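Local atomic coordinates of pyrrolidone-carboxylate peptidase (Pyrococcus furiosus, PDB entry 1X10), a protein that removes an N-terminal pyroglutamyl (5-oxoproline) residue from peptides as a thiol peptidase, except where proline follows. Residues K122-R127 with L193-V198; S113-K118 with E201-E206; E20-D25 with M187-A192; D62-V67 with K160-I165; P71-I76 with P130-N135. The protein carries 3 engineered substitutions. All coordinates share one frame; numbering follows the deposited sequence.

Contact 1: residues K122-R127 with L193-V198; sequences KKLHER and LEAVKV
The guanidinium of Arg127 has Val198 CG2 over one face, 4.0 Å above the plane and over its centre, and Lys123 CE at its edge, in plane. Glu194 OE1 approaches obliquely, 3.8 Å from Arg127 NH2, a long salt bridge with guanidinium and carboxylate planes 48° apart; a weak, long ion pair with Glu201 adds a second carboxylate. The contact joins two helices, 117-126 and 189-206, that lie on the same side of the central sheet, their short axes 10.0 Å apart at 135°. Below the arginine the chemistry turns apolar. Leu124 and Ala195 come together with CA atoms 6.5 Å apart, and both also rest on Ile76 of strand 76-83. Leu124 touches with CD2, which sits 3.6 Å from Ala195 CA. Val198 has CG1 anti to its backbone N (chi1 171°), which directs that methyl to the other helix, where Val198 CG1 packs against Leu124 CD2 and lies 3.6 Å from Lys123 CG.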
# COMPACT_ATOMS: atom_id res chain seq x y z
N LYS A 122 -17.09 -14.74 10.36
CA LYS A 122 -18.29 -14.99 9.58
C LYS A 122 -19.44 -14.08 10.01
O LYS A 122 -20.14 -13.52 9.17
CB LYS A 122 -18.69 -16.46 9.72
CG LYS A 122 -19.82 -16.90 8.81
CD LYS A 122 -21.17 -16.43 9.31
CE LYS A 122 -21.57 -17.14 10.60
NZ LYS A 122 -22.89 -16.67 11.12
N LYS A 123 -19.65 -13.94 11.32
CA LYS A 123 -20.73 -13.09 11.81
C LYS A 123 -20.47 -11.62 11.48
O LYS A 123 -21.40 -10.89 11.11
CB LYS A 123 -20.89 -13.26 13.33
CG LYS A 123 -22.16 -12.67 13.87
CD LYS A 123 -23.38 -13.34 13.24
CE LYS A 123 -24.68 -12.75 13.76
NZ LYS A 123 -24.84 -12.97 15.22
N LEU A 124 -19.23 -11.19 11.61
CA LEU A 124 -18.89 -9.80 11.29
C LEU A 124 -19.24 -9.53 9.83
O LEU A 124 -19.84 -8.50 9.51
CB LEU A 124 -17.40 -9.54 11.55
CG LEU A 124 -17.00 -9.55 13.03
CD1 LEU A 124 -15.49 -9.39 13.17
CD2 LEU A 124 -17.73 -8.42 13.76
N HIS A 125 -18.88 -10.46 8.95
CA HIS A 125 -19.18 -10.32 7.53
C HIS A 125 -20.68 -10.21 7.28
O HIS A 125 -21.13 -9.45 6.43
CB HIS A 125 -18.60 -11.50 6.75
CG HIS A 125 -17.11 -11.50 6.66
ND1 HIS A 125 -16.40 -12.45 5.96
CD2 HIS A 125 -16.18 -10.65 7.17
CE1 HIS A 125 -15.11 -12.19 6.04
NE2 HIS A 125 -14.95 -11.09 6.77
N GLU A 126 -21.46 -10.99 8.03
CA GLU A 126 -22.91 -10.95 7.89
C GLU A 126 -23.45 -9.60 8.34
O GLU A 126 -24.51 -9.17 7.91
CB GLU A 126 -23.55 -12.08 8.70
CG GLU A 126 -23.25 -13.45 8.14
CD GLU A 126 -23.80 -14.58 8.99
OE1 GLU A 126 -23.70 -15.74 8.55
OE2 GLU A 126 -24.33 -14.31 10.09
N ARG A 127 -22.70 -8.94 9.23
CA ARG A 127 -23.08 -7.63 9.74
C ARG A 127 -22.54 -6.53 8.83
O ARG A 127 -22.73 -5.34 9.10
CB ARG A 127 -22.52 -7.43 11.15
CG ARG A 127 -23.22 -8.21 12.24
CD ARG A 127 -24.61 -7.65 12.51
NE ARG A 127 -24.87 -7.55 13.94
CZ ARG A 127 -24.96 -8.58 14.77
NH1 ARG A 127 -24.82 -9.82 14.31
NH2 ARG A 127 -25.20 -8.39 16.06
N LEU A 193 -16.45 -0.70 17.62
CA LEU A 193 -17.11 -1.06 18.87
C LEU A 193 -18.07 -2.22 18.65
O LEU A 193 -18.08 -3.18 19.42
CB LEU A 193 -17.86 0.15 19.43
CG LEU A 193 -18.71 -0.06 20.69
CD1 LEU A 193 -17.84 -0.53 21.85
CD2 LEU A 193 -19.42 1.25 21.05
N GLU A 194 -18.88 -2.13 17.60
CA GLU A 194 -19.85 -3.17 17.29
C GLU A 194 -19.14 -4.49 16.99
O GLU A 194 -19.62 -5.57 17.35
CB GLU A 194 -20.72 -2.76 16.10
CG GLU A 194 -21.77 -3.81 15.71
CD GLU A 194 -22.86 -3.98 16.76
OE1 GLU A 194 -23.65 -4.94 16.63
OE2 GLU A 194 -22.93 -3.16 17.70
N ALA A 195 -17.99 -4.41 16.32
CA ALA A 195 -17.23 -5.60 15.98
C ALA A 195 -16.84 -6.35 17.26
O ALA A 195 -16.95 -7.56 17.33
CB ALA A 195 -15.97 -5.22 15.19
N VAL A 196 -16.37 -5.61 18.27
CA VAL A 196 -15.98 -6.22 19.53
C VAL A 196 -17.21 -6.81 20.23
O VAL A 196 -17.14 -7.89 20.81
CB VAL A 196 -15.29 -5.18 20.47
CG1 VAL A 196 -14.97 -5.82 21.82
CG2 VAL A 196 -14.01 -4.68 19.81
N LYS A 197 -18.34 -6.11 20.17
CA LYS A 197 -19.57 -6.60 20.79
C LYS A 197 -19.96 -7.91 20.13
O LYS A 197 -20.36 -8.87 20.79
CB LYS A 197 -20.71 -5.59 20.65
CG LYS A 197 -20.58 -4.35 21.51
CD LYS A 197 -21.81 -3.46 21.38
CE LYS A 197 -21.64 -2.16 22.16
NZ LYS A 197 -22.78 -1.22 21.96
N VAL A 198 -19.86 -7.96 18.80
CA VAL A 198 -20.19 -9.16 18.06
C VAL A 198 -19.29 -10.33 18.46
O VAL A 198 -19.76 -11.45 18.64
CB VAL A 198 -20.08 -8.94 16.54
CG1 VAL A 198 -20.23 -10.27 15.81
CG2 VAL A 198 -21.16 -7.95 16.09

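Contact 2: residues S113-K118 with E201-E206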
# COMPACT_ATOMS: atom_id res chain seq x y z
N SER A 113 -5.17 -18.76 19.44
CA SER A 113 -6.28 -18.10 20.12
C SER A 113 -7.34 -19.16 20.35
O SER A 113 -7.49 -20.06 19.52
CB SER A 113 -6.87 -16.99 19.23
OG SER A 113 -8.09 -16.49 19.77
N THR A 114 -8.06 -19.07 21.46
CA THR A 114 -9.10 -20.05 21.73
C THR A 114 -10.48 -19.45 21.51
O THR A 114 -11.49 -20.02 21.90
CB THR A 114 -8.98 -20.62 23.17
OG1 THR A 114 -8.77 -19.56 24.10
CG2 THR A 114 -7.81 -21.60 23.25
N LEU A 115 -10.52 -18.28 20.88
CA LEU A 115 -11.80 -17.66 20.55
C LEU A 115 -12.22 -18.37 19.26
O LEU A 115 -11.37 -18.88 18.52
CB LEU A 115 -11.63 -16.16 20.26
CG LEU A 115 -11.22 -15.23 21.40
CD1 LEU A 115 -11.07 -13.82 20.85
CD2 LEU A 115 -12.27 -15.26 22.50
N PRO A 116 -13.53 -18.44 18.99
CA PRO A 116 -13.97 -19.10 17.76
C PRO A 116 -13.77 -18.08 16.64
O PRO A 116 -14.73 -17.49 16.13
CB PRO A 116 -15.44 -19.39 18.05
CG PRO A 116 -15.85 -18.20 18.89
CD PRO A 116 -14.67 -18.04 19.83
N ILE A 117 -12.51 -17.87 16.26
CA ILE A 117 -12.17 -16.86 15.26
C ILE A 117 -12.86 -16.94 13.91
O ILE A 117 -13.25 -15.91 13.36
CB ILE A 117 -10.63 -16.78 15.05
CG1 ILE A 117 -10.10 -18.05 14.40
CG2 ILE A 117 -9.94 -16.57 16.40
CD1 ILE A 117 -8.59 -17.98 14.10
N LYS A 118 -13.04 -18.14 13.37
CA LYS A 118 -13.71 -18.26 12.08
C LYS A 118 -15.20 -17.89 12.18
O LYS A 118 -15.74 -17.23 11.29
CB LYS A 118 -13.55 -19.67 11.50
CG LYS A 118 -12.14 -19.97 10.97
CD LYS A 118 -11.73 -18.97 9.89
CE LYS A 118 -10.31 -19.21 9.36
NZ LYS A 118 -10.17 -20.46 8.56
N GLU A 201 -20.45 -11.72 21.76
CA GLU A 201 -21.68 -12.47 21.58
C GLU A 201 -21.41 -13.86 20.99
O GLU A 201 -21.93 -14.87 21.48
CB GLU A 201 -22.63 -11.71 20.66
CG GLU A 201 -23.06 -10.36 21.20
CD GLU A 201 -23.81 -9.51 20.19
OE1 GLU A 201 -24.20 -8.38 20.55
OE2 GLU A 201 -24.00 -9.95 19.03
N VAL A 202 -20.58 -13.90 19.96
CA VAL A 202 -20.24 -15.17 19.32
C VAL A 202 -19.46 -16.08 20.27
O VAL A 202 -19.68 -17.29 20.30
CB VAL A 202 -19.43 -14.94 18.02
CG1 VAL A 202 -19.02 -16.27 17.41
CG2 VAL A 202 -20.26 -14.12 17.03
N ALA A 203 -18.54 -15.50 21.04
CA ALA A 203 -17.76 -16.28 21.99
C ALA A 203 -18.70 -16.88 23.03
O ALA A 203 -18.65 -18.08 23.32
CB ALA A 203 -16.71 -15.40 22.67
N LEU A 204 -19.58 -16.04 23.59
CA LEU A 204 -20.53 -16.49 24.60
C LEU A 204 -21.40 -17.63 24.08
O LEU A 204 -21.59 -18.64 24.77
CB LEU A 204 -21.42 -15.33 25.05
CG LEU A 204 -20.77 -14.29 25.96
CD1 LEU A 204 -21.68 -13.08 26.08
CD2 LEU A 204 -20.50 -14.90 27.33
N GLU A 205 -21.94 -17.47 22.88
CA GLU A 205 -22.79 -18.50 22.29
C GLU A 205 -22.02 -19.80 22.10
O GLU A 205 -22.59 -20.89 22.14
CB GLU A 205 -23.32 -18.02 20.94
CG GLU A 205 -24.31 -16.87 21.04
CD GLU A 205 -24.69 -16.30 19.68
OE1 GLU A 205 -25.07 -17.09 18.80
OE2 GLU A 205 -24.60 -15.07 19.51
N GLU A 206 -20.71 -19.67 21.90
CA GLU A 206 -19.86 -20.83 21.70
C GLU A 206 -19.75 -21.64 22.99
O GLU A 206 -19.72 -22.87 22.96
CB GLU A 206 -18.47 -20.38 21.24
CG GLU A 206 -17.62 -21.49 20.63
CD GLU A 206 -18.22 -22.04 19.34
OE1 GLU A 206 -17.61 -22.96 18.75
OE2 GLU A 206 -19.30 -21.56 18.92
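Pro116 sets CB, CG and CD against one side of residues 201-206 of helix 189-206 and touches three residues there. Its CG lies 4.0 Å from Val202 CG1 and 4.1 Å from Ala203 CA, while Pro116 CB meets Glu206 CG at 4.0 Å. Leu115 adds a looser touch, its CD2 4.4 Å from Ala203 CB. Nothing polar crosses between the segments; the fit is one of carbon against carbon.

In Glu206 the chain leaves with CG anti to the backbone N (chi1 -163°) and bends at chi2, which lays CB and CG against the proline while the carboxylate goes on to a salt bridge with Lys119.

Pro116 stands at the N-cap position of helix 117-126 and is also the centre of an inverse gamma turn, closed by a weak bond from Ile117 N to Leu115 O. The contact thus packs the start of that helix on the C-terminal part of helix 189-206. One step further out, an ST turn shapes the approach: Ser113 OG accepts from Leu115 N at 3.2 Å with an N-H...O angle of 166°. Ser113 OG and Thr114 OG1 also hydrogen-bond the backbone of Ser162, tying this turn to strand 161-167, and Met161 of the same strand packs against both Leu115 and Pro116.

Contact 3: residues E20-D25 with M187-A192; sequences ERIAKD and MSYEMA. Engineered in segment 187-192: Ser188 (natural residue Cys), Ala192 (natural residue Glu).
The first turn of the C-terminal helix 189-206 meets helix 18-26 through Tyr189, whose ring lies under the guanidinium of Arg21 in a stacked cation-pi pair. Arg21 CZ stands 3.8 Å from the centroid of the Tyr189 ring and only 8° off its normal, with the two planes 19° apart. The arginine gets there by bending at chi3, which folds its end over the ring; its NH2 comes 3.5 Å from Tyr189 CD2.

At the far end of the ring, the hydroxyl donates to Asp25: Tyr189 OH to Asp25 OD1 is a short 2.6 Å, and the hydroxyl comes from above the carboxylate plane, 43° out of it. Stack and hydrogen bond hold the ring at its face and at its hydroxyl end. Such a bond would probably favour the charged form of the aspartate.

This is helix-to-helix packing beside the central sheet, and its inner part is apolar. Ile22 CG1 lies 3.6 Å from Tyr189 CE1, and Ile22 CD1 reaches Ala192 CB at 4.1 Å; Ala192 is an engineered residue, glutamate in the natural protein. Ile22 also packs on Leu193 and Val196 further along the same helix. Just before Tyr189 sits the N-cap, Ser188, engineered in place of the cysteine that forms an interchain disulfide; its OG accepts from Met191 N at 3.0 Å.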
# COMPACT_ATOMS: atom_id res chain seq x y z
N GLU A 20 -9.25 2.19 23.97
CA GLU A 20 -9.44 2.64 25.34
C GLU A 20 -10.92 2.97 25.51
O GLU A 20 -11.54 2.59 26.50
CB GLU A 20 -8.59 3.88 25.62
CG GLU A 20 -8.92 4.58 26.93
CD GLU A 20 -7.85 5.56 27.38
OE1 GLU A 20 -7.27 6.25 26.51
OE2 GLU A 20 -7.60 5.67 28.59
N ARG A 21 -11.49 3.67 24.53
CA ARG A 21 -12.90 4.03 24.56
C ARG A 21 -13.78 2.79 24.49
O ARG A 21 -14.81 2.70 25.16
CB ARG A 21 -13.26 4.94 23.39
CG ARG A 21 -12.92 6.40 23.59
CD ARG A 21 -13.32 7.21 22.36
NE ARG A 21 -14.76 7.18 22.11
CZ ARG A 21 -15.33 7.71 21.03
NH1 ARG A 21 -14.58 8.31 20.11
NH2 ARG A 21 -16.65 7.66 20.87
N ILE A 22 -13.39 1.83 23.66
CA ILE A 22 -14.14 0.59 23.52
C ILE A 22 -14.26 -0.11 24.87
O ILE A 22 -15.34 -0.52 25.28
CB ILE A 22 -13.47 -0.37 22.50
CG1 ILE A 22 -13.58 0.22 21.09
CG2 ILE A 22 -14.15 -1.73 22.56
CD1 ILE A 22 -12.92 -0.63 20.01
N ALA A 23 -13.13 -0.23 25.56
CA ALA A 23 -13.11 -0.88 26.87
C ALA A 23 -14.04 -0.16 27.84
O ALA A 23 -14.84 -0.79 28.53
CB ALA A 23 -11.69 -0.91 27.42
N LYS A 24 -13.94 1.16 27.89
CA LYS A 24 -14.78 1.95 28.79
C LYS A 24 -16.26 1.89 28.41
O LYS A 24 -17.12 1.87 29.29
CB LYS A 24 -14.30 3.40 28.82
CG LYS A 24 -12.95 3.57 29.48
CD LYS A 24 -12.56 5.04 29.56
CE LYS A 24 -11.23 5.23 30.27
NZ LYS A 24 -10.82 6.66 30.30
N ASP A 25 -16.55 1.87 27.12
CA ASP A 25 -17.93 1.81 26.64
C ASP A 25 -18.57 0.46 26.93
O ASP A 25 -19.78 0.38 27.18
CB ASP A 25 -17.99 2.09 25.13
CG ASP A 25 -17.97 3.58 24.81
OD1 ASP A 25 -17.86 3.93 23.62
OD2 ASP A 25 -18.08 4.40 25.74
N MET A 187 -11.49 3.14 10.06
CA MET A 187 -12.79 2.50 10.22
C MET A 187 -13.49 3.22 11.36
O MET A 187 -12.88 3.51 12.39
CB MET A 187 -12.62 1.01 10.55
CG MET A 187 -13.94 0.25 10.74
SD MET A 187 -13.71 -1.54 10.91
CE MET A 187 -13.59 -2.02 9.18
N SER A 188 -14.77 3.53 11.18
CA SER A 188 -15.51 4.27 12.20
C SER A 188 -15.42 3.66 13.59
O SER A 188 -15.31 2.44 13.75
CB SER A 188 -16.99 4.39 11.81
OG SER A 188 -17.66 3.16 12.02
N TYR A 189 -15.48 4.51 14.61
CA TYR A 189 -15.43 4.03 15.99
C TYR A 189 -16.64 3.13 16.24
O TYR A 189 -16.53 2.08 16.89
CB TYR A 189 -15.48 5.20 16.97
CG TYR A 189 -15.58 4.72 18.39
CD1 TYR A 189 -14.48 4.15 19.03
CD2 TYR A 189 -16.80 4.72 19.07
CE1 TYR A 189 -14.59 3.59 20.30
CE2 TYR A 189 -16.93 4.16 20.34
CZ TYR A 189 -15.82 3.59 20.95
OH TYR A 189 -15.95 3.00 22.18
N GLU A 190 -17.79 3.53 15.71
CA GLU A 190 -19.02 2.77 15.88
C GLU A 190 -18.90 1.34 15.36
O GLU A 190 -19.38 0.40 16.00
CB GLU A 190 -20.19 3.48 15.20
CG GLU A 190 -20.61 4.78 15.88
CD GLU A 190 -19.65 5.93 15.61
OE1 GLU A 190 -19.69 6.92 16.37
OE2 GLU A 190 -18.88 5.86 14.63
N MET A 191 -18.26 1.17 14.21
CA MET A 191 -18.11 -0.16 13.64
C MET A 191 -17.10 -1.00 14.43
O MET A 191 -17.29 -2.20 14.61
CB MET A 191 -17.67 -0.09 12.18
CG MET A 191 -17.51 -1.46 11.54
SD MET A 191 -17.28 -1.44 9.77
CE MET A 191 -19.00 -1.24 9.22
N ALA A 192 -16.03 -0.36 14.90
CA ALA A 192 -15.02 -1.06 15.69
C ALA A 192 -15.65 -1.56 16.99
O ALA A 192 -15.43 -2.70 17.41
CB ALA A 192 -13.85 -0.12 16.00

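Contact 4: residues D62-V67 with K160-I165; sequences DIAIHV and KMSGFI
Ile63 to Val67 pair with Met161 to Ile165 as neighbouring parallel strands of the central sheet, axes 4.7 Å apart. Asp62 O accepts from Met161 N at 3.2 Å and takes a weak second bond from Lys160 N. Next Ala64 N gives to Met161 O, and Gly163 N to Ala64 O. His66 N then bonds Gly163 O at 3.0 Å with an N-H...O angle of 174°, and His66 O receives Ile165 N at 2.8 Å. That last carbonyl has a further neighbour: His66 O sits 3.2 Å above the plane of the Phe164 ring, over its centre. The other edge of strand 63-69 is bonded to strand 2-8, while Ser162 N and O turn to Thr114 OG1 and Ser113 OG.

Side-chain polar groups find partners beyond the pair. His66 NE2 and Ser162 OG both bond the hydroxyl of Ser149, while His66 ND1 pairs with Thr6. Asp62 OD1 forms a salt bridge with Lys160 NZ at 3.6 Å, and Asp62 OD2 bonds Lys2 N.

Phe164 also touches the active-site residues His166 and Ser142, the latter replacing the natural active-site residue. With hydroxyl partners for the buried His66 and Ser162, and backbone groups paired between strands, the polar atoms named probably cost little in the core.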
# COMPACT_ATOMS: atom_id res chain seq x y z
N ASP A 62 -14.50 -15.85 32.10
CA ASP A 62 -14.66 -17.10 31.38
C ASP A 62 -14.13 -16.86 29.97
O ASP A 62 -13.62 -17.77 29.31
CB ASP A 62 -16.14 -17.48 31.30
CG ASP A 62 -16.72 -17.82 32.64
OD1 ASP A 62 -16.43 -18.93 33.15
OD2 ASP A 62 -17.46 -16.98 33.20
N ILE A 63 -14.26 -15.61 29.53
CA ILE A 63 -13.82 -15.19 28.21
C ILE A 63 -13.04 -13.89 28.30
O ILE A 63 -13.45 -12.95 28.99
CB ILE A 63 -15.03 -14.94 27.28
CG1 ILE A 63 -15.85 -16.22 27.12
CG2 ILE A 63 -14.54 -14.41 25.92
CD1 ILE A 63 -17.16 -16.03 26.37
N ALA A 64 -11.90 -13.84 27.61
CA ALA A 64 -11.07 -12.64 27.59
C ALA A 64 -10.84 -12.22 26.15
O ALA A 64 -10.32 -13.00 25.34
CB ALA A 64 -9.74 -12.91 28.28
N ILE A 65 -11.24 -11.00 25.83
CA ILE A 65 -11.04 -10.47 24.49
C ILE A 65 -10.25 -9.18 24.64
O ILE A 65 -10.75 -8.18 25.14
CB ILE A 65 -12.38 -10.19 23.79
CG1 ILE A 65 -13.12 -11.52 23.57
CG2 ILE A 65 -12.13 -9.49 22.45
CD1 ILE A 65 -14.49 -11.38 22.94
N HIS A 66 -8.99 -9.24 24.22
CA HIS A 66 -8.07 -8.12 24.31
C HIS A 66 -8.08 -7.39 22.97
O HIS A 66 -7.94 -8.00 21.91
CB HIS A 66 -6.68 -8.65 24.66
CG HIS A 66 -6.66 -9.49 25.90
ND1 HIS A 66 -6.86 -8.96 27.16
CD2 HIS A 66 -6.55 -10.83 26.07
CE1 HIS A 66 -6.88 -9.94 28.05
NE2 HIS A 66 -6.69 -11.08 27.41
N VAL A 67 -8.27 -6.07 23.03
CA VAL A 67 -8.36 -5.25 21.83
C VAL A 67 -7.21 -4.25 21.74
O VAL A 67 -6.76 -3.71 22.74
CB VAL A 67 -9.71 -4.49 21.81
CG1 VAL A 67 -9.96 -3.90 20.43
CG2 VAL A 67 -10.84 -5.44 22.21
N LYS A 160 -11.51 -19.58 29.89
CA LYS A 160 -11.70 -20.74 29.02
C LYS A 160 -11.35 -20.36 27.59
O LYS A 160 -10.81 -21.17 26.83
CB LYS A 160 -13.15 -21.22 29.08
CG LYS A 160 -13.66 -21.54 30.47
CD LYS A 160 -15.15 -21.84 30.44
CE LYS A 160 -15.73 -21.97 31.84
NZ LYS A 160 -17.21 -22.17 31.81
N MET A 161 -11.69 -19.13 27.21
CA MET A 161 -11.41 -18.62 25.87
C MET A 161 -10.66 -17.30 25.98
O MET A 161 -11.00 -16.45 26.80
CB MET A 161 -12.69 -18.38 25.09
CG MET A 161 -13.56 -19.59 24.84
SD MET A 161 -14.99 -19.12 23.83
CE MET A 161 -14.97 -20.45 22.62
N SER A 162 -9.66 -17.13 25.13
CA SER A 162 -8.86 -15.91 25.12
C SER A 162 -8.40 -15.62 23.70
O SER A 162 -8.04 -16.53 22.94
CB SER A 162 -7.64 -16.06 26.04
OG SER A 162 -6.84 -14.89 26.03
N GLY A 163 -8.40 -14.34 23.34
CA GLY A 163 -7.98 -13.97 22.01
C GLY A 163 -7.75 -12.48 21.90
O GLY A 163 -7.97 -11.73 22.86
N PHE A 164 -7.31 -12.06 20.72
CA PHE A 164 -7.02 -10.66 20.47
C PHE A 164 -7.64 -10.15 19.17
O PHE A 164 -7.67 -10.84 18.15
CB PHE A 164 -5.50 -10.46 20.43
CG PHE A 164 -5.09 -9.05 20.65
CD1 PHE A 164 -5.27 -8.09 19.66
CD2 PHE A 164 -4.59 -8.65 21.88
CE1 PHE A 164 -4.96 -6.75 19.90
CE2 PHE A 164 -4.29 -7.31 22.13
CZ PHE A 164 -4.47 -6.37 21.14
N ILE A 165 -8.13 -8.92 19.22
CA ILE A 165 -8.74 -8.28 18.06
C ILE A 165 -8.09 -6.92 17.84
O ILE A 165 -8.01 -6.11 18.76
CB ILE A 165 -10.25 -8.07 18.26
CG1 ILE A 165 -10.95 -9.43 18.31
CG2 ILE A 165 -10.83 -7.21 17.13
CD1 ILE A 165 -12.44 -9.34 18.59

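Contact 5: residues P71-I76 with P130-N135; sequences PGRSAI and PAYISN
Ile76 and Ala131 form a single parallel bridge, CA atoms 4.4 Å apart, in which Ile76 N donates to Pro130 O at 3.0 Å and Tyr132 N to Ile76 O at 2.9 Å. Around it the packing is apolar: Ala75 CB fits against Pro130 CB at 3.8 Å, and Ile76 CB and Ala131 CB meet at the same distance.

Tyr132 has its CG between the backbone N and the carbonyl carbon (chi1 66°), a rotamer that swings the ring back across the 71-76 loop. Its hydroxyl comes 3.3 Å from Arg73 CG, the two side chains crossing at about a right angle. A water links the tyrosine to the loop backbone, 3.0 Å from Tyr132 OH and accepting from Ser74 N.

Arg73 bends at chi2 and chi3, which brings its NH2 within 3.1 Å of Ser134 OG. The main partner of both groups is the active-site Glu79: Arg73 NH2 makes a salt bridge to one carboxylate oxygen, and Ser134 OG a hydrogen bond to the other. Arg73 and Ser134 therefore each hold one oxygen of the glutamate, and Arg73 also packs on His166.

Strand 131-134 runs beside strand 76-83, with Leu124 of helix 117-126 packed on Ile76 and Ala131, Ile165 of strand 161-167 against Ile76, and the second subunit over Ser74, Ala75, Pro130 and Tyr132.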
# COMPACT_ATOMS: atom_id res chain seq x y z
N PRO A 71 -2.27 0.40 13.58
CA PRO A 71 -2.07 1.45 12.58
C PRO A 71 -1.80 0.87 11.19
O PRO A 71 -0.93 0.02 11.02
CB PRO A 71 -0.87 2.21 13.12
CG PRO A 71 -1.01 2.06 14.60
CD PRO A 71 -1.38 0.59 14.73
N GLY A 72 -2.55 1.33 10.19
CA GLY A 72 -2.32 0.85 8.84
C GLY A 72 -3.26 -0.24 8.36
O GLY A 72 -3.49 -0.37 7.15
N ARG A 73 -3.80 -1.04 9.27
CA ARG A 73 -4.72 -2.08 8.84
C ARG A 73 -6.05 -1.48 8.42
O ARG A 73 -6.54 -0.52 9.02
CB ARG A 73 -4.84 -3.16 9.93
CG ARG A 73 -3.72 -4.18 9.75
CD ARG A 73 -2.99 -4.60 11.00
NE ARG A 73 -3.63 -5.71 11.67
CZ ARG A 73 -2.98 -6.74 12.23
NH1 ARG A 73 -1.66 -6.81 12.20
NH2 ARG A 73 -3.67 -7.69 12.82
N SER A 74 -6.62 -2.04 7.36
CA SER A 74 -7.86 -1.54 6.76
C SER A 74 -9.17 -2.15 7.22
O SER A 74 -10.24 -1.67 6.84
CB SER A 74 -7.78 -1.70 5.25
OG SER A 74 -7.70 -3.07 4.91
N ALA A 75 -9.10 -3.22 8.00
CA ALA A 75 -10.31 -3.87 8.47
C ALA A 75 -10.07 -4.50 9.83
O ALA A 75 -8.93 -4.53 10.32
CB ALA A 75 -10.73 -4.94 7.48
N ILE A 76 -11.14 -4.98 10.45
CA ILE A 76 -11.04 -5.63 11.75
C ILE A 76 -10.20 -6.89 11.53
O ILE A 76 -10.40 -7.62 10.55
CB ILE A 76 -12.42 -6.06 12.28
CG1 ILE A 76 -13.29 -4.83 12.55
CG2 ILE A 76 -12.26 -6.91 13.55
CD1 ILE A 76 -12.75 -3.89 13.63
N PRO A 130 -16.09 -5.47 7.51
CA PRO A 130 -14.92 -6.15 6.96
C PRO A 130 -13.99 -6.66 8.07
O PRO A 130 -13.64 -5.92 9.00
CB PRO A 130 -14.27 -5.08 6.07
CG PRO A 130 -14.81 -3.78 6.60
CD PRO A 130 -16.22 -4.11 6.97
N ALA A 131 -13.61 -7.92 7.97
CA ALA A 131 -12.75 -8.53 8.96
C ALA A 131 -12.01 -9.71 8.36
O ALA A 131 -12.50 -10.36 7.42
CB ALA A 131 -13.59 -9.00 10.16
N TYR A 132 -10.83 -10.00 8.88
CA TYR A 132 -10.03 -11.12 8.40
C TYR A 132 -9.20 -11.67 9.56
O TYR A 132 -9.11 -11.06 10.63
CB TYR A 132 -9.13 -10.67 7.25
CG TYR A 132 -8.06 -9.68 7.63
CD1 TYR A 132 -6.78 -10.10 7.95
CD2 TYR A 132 -8.34 -8.31 7.67
CE1 TYR A 132 -5.78 -9.18 8.29
CE2 TYR A 132 -7.36 -7.39 8.00
CZ TYR A 132 -6.08 -7.84 8.32
OH TYR A 132 -5.10 -6.93 8.64
N ILE A 133 -8.62 -12.85 9.35
CA ILE A 133 -7.80 -13.48 10.37
C ILE A 133 -6.35 -13.07 10.15
O ILE A 133 -5.80 -13.25 9.06
CB ILE A 133 -7.90 -15.04 10.31
CG1 ILE A 133 -9.21 -15.54 10.94
CG2 ILE A 133 -6.77 -15.66 11.14
CD1 ILE A 133 -10.43 -14.73 10.64
N SER A 134 -5.74 -12.52 11.19
CA SER A 134 -4.34 -12.10 11.13
C SER A 134 -3.48 -13.23 11.71
O SER A 134 -3.86 -13.85 12.70
CB SER A 134 -4.13 -10.82 11.93
OG SER A 134 -2.75 -10.56 12.13
N ASN A 135 -2.33 -13.47 11.09
CA ASN A 135 -1.44 -14.53 11.55
C ASN A 135 -0.24 -14.03 12.36
O ASN A 135 0.68 -14.79 12.68
CB ASN A 135 -1.00 -15.37 10.36
CG ASN A 135 -2.16 -16.11 9.74
OD1 ASN A 135 -2.31 -16.16 8.52
ND2 ASN A 135 -3.00 -16.69 10.59
O HOH W 1 -5.27 -4.79 6.58

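Helix 189-206 takes part in contacts 1, 2 and 3: its first turn meets helix 18-26, and its middle and end meet helix 117-126 and the turn before it. Contact 4 lies deepest, its centre about 8 Å from the centre of the chain, and is held mainly by backbone hydrogen bonds. Contact 1, centred about 15 Å out, is only partly buried. Contact 5 reaches the same sheet as contact 4 with just one bridge and adds polar side chains beside the active site. Contact 2 has no polar bond across its segments, whereas contacts 1 and 3 set exposed arginines over apolar interiors. Leu124 joins contact 1 to contact 5, and Met187 packs contact 3 against contact 5.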